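Local coordinates for antifungal protein GAFP-1 (Gastrodia elata, PDB 1XD5) that probably binds mannose as a monomeric monocot lectin and acts as an antifungal protein, at residues S1-T12 with R78-D90. Sequence-based numbering, arbitrary orientation.
Sequences SDRLNSGHQLDT and RQNGNYYLILQRD
L4 and L85 form the hydrogen-bonded pair joining strand 3-5 to strand 84-87, an antiparallel edge pairing (axes at 177°) in the beta-prism II fold of monocot mannose-binding lectins. Here the N-terminal strand completes the four-stranded sheet that continues through strands 93-96 and 102-105. L4 N donates to L85 O at 2.8 Å, and L85 N returns a bond to L4 O. Beyond this pair, L87 N donates to D2 O at 2.9 Å.

On the face bearing R3, N5, Y84 and I86, I86 CD1 sits centrally over one face of the R3 guanidinium, 3.9 Å from R3 CZ. Two features set that plane: the bend of the R3 chain at chi3 (69°), and the side-on salt bridge to D2, in which NE meets OD1 and NH2 meets OD2. On the other face, L4 and L85 both pack against L16 of strand 15-18, and L4 also touches M56 of strand 52-56, so this face meets both other sheets of the prism.

From N5 a type II turn to H8 takes the chain out of this sheet, toward strand 8-10, which pairs with strand 52-56. S6 fastens its start: S6 N donates to Y83 O, while Y83 N donates almost straight (172°) to S6 OG at 3.0 Å.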
loop_
_atom_site.group_PDB
_atom_site.type_symbol
_atom_site.label_atom_id
_atom_site.label_comp_id
_atom_site.label_asym_id
_atom_site.label_seq_id
_atom_site.Cartn_x
_atom_site.Cartn_y
_atom_site.Cartn_z
ATOM N N SER A 1 -11.540 -2.616 4.488
ATOM C CA SER A 1 -10.692 -3.500 5.329
ATOM C C SER A 1 -9.418 -2.763 5.723
ATOM O O SER A 1 -9.103 -1.720 5.159
ATOM C CB SER A 1 -10.349 -4.782 4.559
ATOM O OG SER A 1 -9.488 -5.614 5.323
ATOM N N ASP A 2 -8.696 -3.309 6.691
ATOM C CA ASP A 2 -7.418 -2.746 7.108
ATOM C C ASP A 2 -6.229 -3.456 6.481
ATOM O O ASP A 2 -5.079 -3.099 6.735
ATOM C CB ASP A 2 -7.302 -2.780 8.628
ATOM C CG ASP A 2 -7.360 -4.191 9.191
ATOM O OD1 ASP A 2 -7.700 -5.141 8.459
ATOM O OD2 ASP A 2 -7.067 -4.435 10.368
ATOM N N ARG A 3 -6.494 -4.469 5.662
ATOM C CA ARG A 3 -5.400 -5.232 5.079
ATOM C C ARG A 3 -5.671 -5.721 3.665
ATOM O O ARG A 3 -6.826 -5.871 3.249
ATOM C CB ARG A 3 -4.975 -6.381 6.003
ATOM C CG ARG A 3 -5.889 -7.591 5.997
ATOM C CD ARG A 3 -5.737 -8.453 7.246
ATOM N NE ARG A 3 -6.253 -7.740 8.416
ATOM C CZ ARG A 3 -6.018 -8.081 9.682
ATOM N NH1 ARG A 3 -5.267 -9.139 9.979
ATOM N NH2 ARG A 3 -6.540 -7.353 10.656
ATOM N N LEU A 4 -4.588 -5.934 2.925
ATOM C CA LEU A 4 -4.664 -6.429 1.559
ATOM C C LEU A 4 -3.734 -7.627 1.472
ATOM O O LEU A 4 -2.539 -7.499 1.737
ATOM C CB LEU A 4 -4.203 -5.337 0.580
ATOM C CG LEU A 4 -4.180 -5.715 -0.908
ATOM C CD1 LEU A 4 -5.586 -6.065 -1.402
ATOM C CD2 LEU A 4 -3.565 -4.593 -1.747
ATOM N N ASN A 5 -4.280 -8.788 1.114
ATOM C CA ASN A 5 -3.485 -10.016 1.040
ATOM C C ASN A 5 -2.797 -10.140 -0.312
ATOM O O ASN A 5 -3.291 -9.617 -1.303
ATOM C CB ASN A 5 -4.359 -11.256 1.302
ATOM C CG ASN A 5 -4.907 -11.311 2.730
ATOM O OD1 ASN A 5 -4.186 -11.100 3.706
ATOM N ND2 ASN A 5 -6.196 -11.608 2.853
ATOM N N SER A 6 -1.663 -10.843 -0.354
ATOM C CA SER A 6 -0.962 -11.072 -1.623
ATOM C C SER A 6 -1.843 -11.844 -2.596
ATOM O O SER A 6 -2.632 -12.702 -2.193
ATOM C CB SER A 6 0.381 -11.788 -1.429
ATOM O OG SER A 6 0.237 -12.943 -0.625
ATOM N N GLY A 7 -1.710 -11.511 -3.875
ATOM C CA GLY A 7 -2.549 -12.068 -4.919
ATOM C C GLY A 7 -3.818 -11.265 -5.102
ATOM O O GLY A 7 -4.667 -11.611 -5.935
ATOM N N HIS A 8 -3.960 -10.200 -4.311
ATOM C CA HIS A 8 -5.131 -9.330 -4.384
ATOM C C HIS A 8 -4.722 -7.883 -4.651
ATOM O O HIS A 8 -3.555 -7.518 -4.505
ATOM C CB HIS A 8 -5.963 -9.427 -3.099
ATOM C CG HIS A 8 -6.560 -10.782 -2.882
ATOM N ND1 HIS A 8 -7.846 -11.097 -3.265
ATOM C CD2 HIS A 8 -6.041 -11.911 -2.343
ATOM C CE1 HIS A 8 -8.096 -12.360 -2.964
ATOM N NE2 HIS A 8 -7.016 -12.877 -2.405
ATOM N N GLN A 9 -5.694 -7.077 -5.057
ATOM C CA GLN A 9 -5.417 -5.701 -5.426
ATOM C C GLN A 9 -6.487 -4.761 -4.922
ATOM O O GLN A 9 -7.620 -5.173 -4.647
ATOM C CB GLN A 9 -5.248 -5.569 -6.941
ATOM C CG GLN A 9 -6.547 -5.574 -7.727
ATOM C CD GLN A 9 -6.308 -5.465 -9.209
ATOM O OE1 GLN A 9 -5.351 -6.035 -9.723
ATOM N NE2 GLN A 9 -7.170 -4.731 -9.899
ATOM N N LEU A 10 -6.117 -3.494 -4.768
ATOM C CA LEU A 10 -7.121 -2.472 -4.558
ATOM C C LEU A 10 -7.397 -1.861 -5.916
ATOM O O LEU A 10 -6.466 -1.507 -6.639
ATOM C CB LEU A 10 -6.648 -1.409 -3.569
ATOM C CG LEU A 10 -6.384 -1.837 -2.121
ATOM C CD1 LEU A 10 -5.709 -0.698 -1.368
ATOM C CD2 LEU A 10 -7.659 -2.278 -1.402
ATOM N N ASP A 11 -8.674 -1.752 -6.266
ATOM C CA ASP A 11 -9.058 -1.067 -7.489
ATOM C C ASP A 11 -8.901 0.429 -7.264
ATOM O O ASP A 11 -8.637 0.875 -6.143
ATOM C CB ASP A 11 -10.501 -1.404 -7.885
ATOM C CG ASP A 11 -10.703 -2.885 -8.161
ATOM O OD1 ASP A 11 -9.805 -3.524 -8.773
ATOM O OD2 ASP A 11 -11.733 -3.504 -7.796
ATOM N N THR A 12 -9.051 1.202 -8.334
ATOM C CA THR A 12 -8.910 2.650 -8.255
ATOM C C THR A 12 -9.823 3.248 -7.195
ATOM O O THR A 12 -11.013 2.975 -7.181
ATOM C CB THR A 12 -9.232 3.268 -9.611
ATOM O OG1 THR A 12 -8.405 2.660 -10.602
ATOM C CG2 THR A 12 -8.826 4.745 -9.622
ATOM N N ARG A 78 10.842 -10.757 -3.444
ATOM C CA ARG A 78 11.674 -11.827 -2.914
ATOM C C ARG A 78 11.065 -13.147 -3.385
ATOM O O ARG A 78 10.461 -13.202 -4.450
ATOM C CB ARG A 78 11.767 -11.751 -1.383
ATOM C CG ARG A 78 10.451 -11.441 -0.662
ATOM C CD ARG A 78 10.530 -11.566 0.853
ATOM N NE ARG A 78 11.410 -10.570 1.455
ATOM C CZ ARG A 78 12.116 -10.757 2.568
ATOM N NH1 ARG A 78 12.055 -11.915 3.218
ATOM N NH2 ARG A 78 12.889 -9.776 3.038
ATOM N N GLN A 79 11.216 -14.206 -2.605
ATOM C CA GLN A 79 10.608 -15.487 -2.955
ATOM C C GLN A 79 9.088 -15.415 -2.801
ATOM O O GLN A 79 8.567 -14.654 -1.977
ATOM C CB GLN A 79 11.192 -16.619 -2.097
ATOM C CG GLN A 79 10.892 -16.514 -0.596
ATOM C CD GLN A 79 11.827 -15.558 0.171
ATOM O OE1 GLN A 79 11.601 -15.302 1.355
ATOM N NE2 GLN A 79 12.868 -15.045 -0.493
ATOM N N ASN A 80 8.382 -16.198 -3.606
ATOM C CA ASN A 80 6.933 -16.279 -3.495
ATOM C C ASN A 80 6.522 -16.772 -2.120
ATOM O O ASN A 80 7.209 -17.592 -1.509
ATOM C CB ASN A 80 6.351 -17.207 -4.558
ATOM C CG ASN A 80 6.490 -16.653 -5.969
ATOM O OD1 ASN A 80 6.256 -17.371 -6.943
ATOM N ND2 ASN A 80 6.870 -15.384 -6.089
ATOM N N GLY A 81 5.401 -16.261 -1.630
ATOM C CA GLY A 81 4.866 -16.704 -0.359
ATOM C C GLY A 81 3.553 -16.003 -0.091
ATOM O O GLY A 81 2.973 -15.398 -0.990
ATOM N N ASN A 82 3.096 -16.102 1.150
ATOM C CA ASN A 82 1.917 -15.390 1.609
ATOM C C ASN A 82 2.374 -14.137 2.324
ATOM O O ASN A 82 3.094 -14.207 3.329
ATOM C CB ASN A 82 1.094 -16.262 2.557
ATOM C CG ASN A 82 0.288 -17.311 1.822
ATOM O OD1 ASN A 82 -0.640 -16.994 1.064
ATOM N ND2 ASN A 82 0.634 -18.572 2.039
ATOM N N TYR A 83 1.990 -12.989 1.780
ATOM C CA TYR A 83 2.309 -11.708 2.396
ATOM C C TYR A 83 1.016 -10.933 2.551
ATOM O O TYR A 83 0.028 -11.226 1.876
ATOM C CB TYR A 83 3.298 -10.921 1.529
ATOM C CG TYR A 83 4.598 -11.649 1.268
ATOM C CD1 TYR A 83 4.785 -12.380 0.090
ATOM C CD2 TYR A 83 5.631 -11.627 2.203
ATOM C CE1 TYR A 83 5.970 -13.066 -0.146
ATOM C CE2 TYR A 83 6.824 -12.302 1.975
ATOM C CZ TYR A 83 6.982 -13.025 0.802
ATOM O OH TYR A 83 8.163 -13.686 0.572
ATOM N N TYR A 84 1.007 -9.949 3.442
ATOM C CA TYR A 84 -0.127 -9.035 3.500
ATOM C C TYR A 84 0.349 -7.649 3.830
ATOM O O TYR A 84 1.342 -7.479 4.532
ATOM C CB TYR A 84 -1.221 -9.499 4.480
ATOM C CG TYR A 84 -0.767 -9.638 5.908
ATOM C CD1 TYR A 84 -0.127 -10.793 6.336
ATOM C CD2 TYR A 84 -0.994 -8.628 6.840
ATOM C CE1 TYR A 84 0.303 -10.938 7.652
ATOM C CE2 TYR A 84 -0.565 -8.761 8.172
ATOM C CZ TYR A 84 0.076 -9.931 8.558
ATOM O OH TYR A 84 0.523 -10.103 9.838
ATOM N N LEU A 85 -0.360 -6.672 3.281
ATOM C CA LEU A 85 -0.177 -5.263 3.592
ATOM C C LEU A 85 -1.218 -4.874 4.643
ATOM O O LEU A 85 -2.392 -5.207 4.503
ATOM C CB LEU A 85 -0.402 -4.437 2.327
ATOM C CG LEU A 85 -0.270 -2.922 2.457
ATOM C CD1 LEU A 85 1.191 -2.542 2.638
ATOM C CD2 LEU A 85 -0.862 -2.253 1.221
ATOM N N ILE A 86 -0.796 -4.180 5.694
ATOM C CA ILE A 86 -1.742 -3.804 6.736
ATOM C C ILE A 86 -1.544 -2.362 7.189
ATOM O O ILE A 86 -0.408 -1.902 7.358
ATOM C CB ILE A 86 -1.689 -4.804 7.933
ATOM C CG1 ILE A 86 -2.802 -4.506 8.950
ATOM C CG2 ILE A 86 -0.294 -4.821 8.584
ATOM C CD1 ILE A 86 -3.058 -5.619 9.938
ATOM N N LEU A 87 -2.659 -1.657 7.356
ATOM C CA LEU A 87 -2.660 -0.353 8.001
ATOM C C LEU A 87 -2.874 -0.557 9.507
ATOM O O LEU A 87 -3.960 -0.934 9.949
ATOM C CB LEU A 87 -3.740 0.536 7.377
ATOM C CG LEU A 87 -4.009 1.948 7.916
ATOM C CD1 LEU A 87 -2.744 2.723 8.131
ATOM C CD2 LEU A 87 -4.940 2.701 6.971
ATOM N N GLN A 88 -1.820 -0.329 10.284
ATOM C CA GLN A 88 -1.843 -0.615 11.706
ATOM C C GLN A 88 -2.482 0.505 12.518
ATOM O O GLN A 88 -2.567 1.655 12.069
ATOM C CB GLN A 88 -0.430 -0.881 12.219
ATOM C CG GLN A 88 0.283 -2.013 11.495
ATOM C CD GLN A 88 1.608 -2.353 12.132
ATOM O OE1 GLN A 88 2.225 -1.522 12.825
ATOM N NE2 GLN A 88 2.051 -3.569 11.911
ATOM N N ARG A 89 -2.912 0.153 13.724
ATOM C CA ARG A 89 -3.502 1.117 14.637
ATOM C C ARG A 89 -2.493 2.171 15.119
ATOM O O ARG A 89 -2.892 3.202 15.641
ATOM C CB ARG A 89 -4.136 0.389 15.823
ATOM C CG ARG A 89 -5.498 -0.229 15.489
ATOM C CD ARG A 89 -6.006 -1.171 16.558
ATOM N NE ARG A 89 -7.307 -1.754 16.238
ATOM C CZ ARG A 89 -8.479 -1.188 16.511
ATOM N NH1 ARG A 89 -8.540 0.001 17.094
ATOM N NH2 ARG A 89 -9.601 -1.815 16.181
ATOM N N ASP A 90 -1.196 1.910 14.951
ATOM C CA ASP A 90 -0.170 2.917 15.259
ATOM C C ASP A 90 0.177 3.774 14.031
ATOM O O ASP A 90 1.164 4.520 14.046
ATOM C CB ASP A 90 1.085 2.265 15.847
ATOM C CG ASP A 90 1.887 1.478 14.808
ATOM O OD1 ASP A 90 1.358 1.205 13.712
ATOM O OD2 ASP A 90 3.056 1.085 15.011
#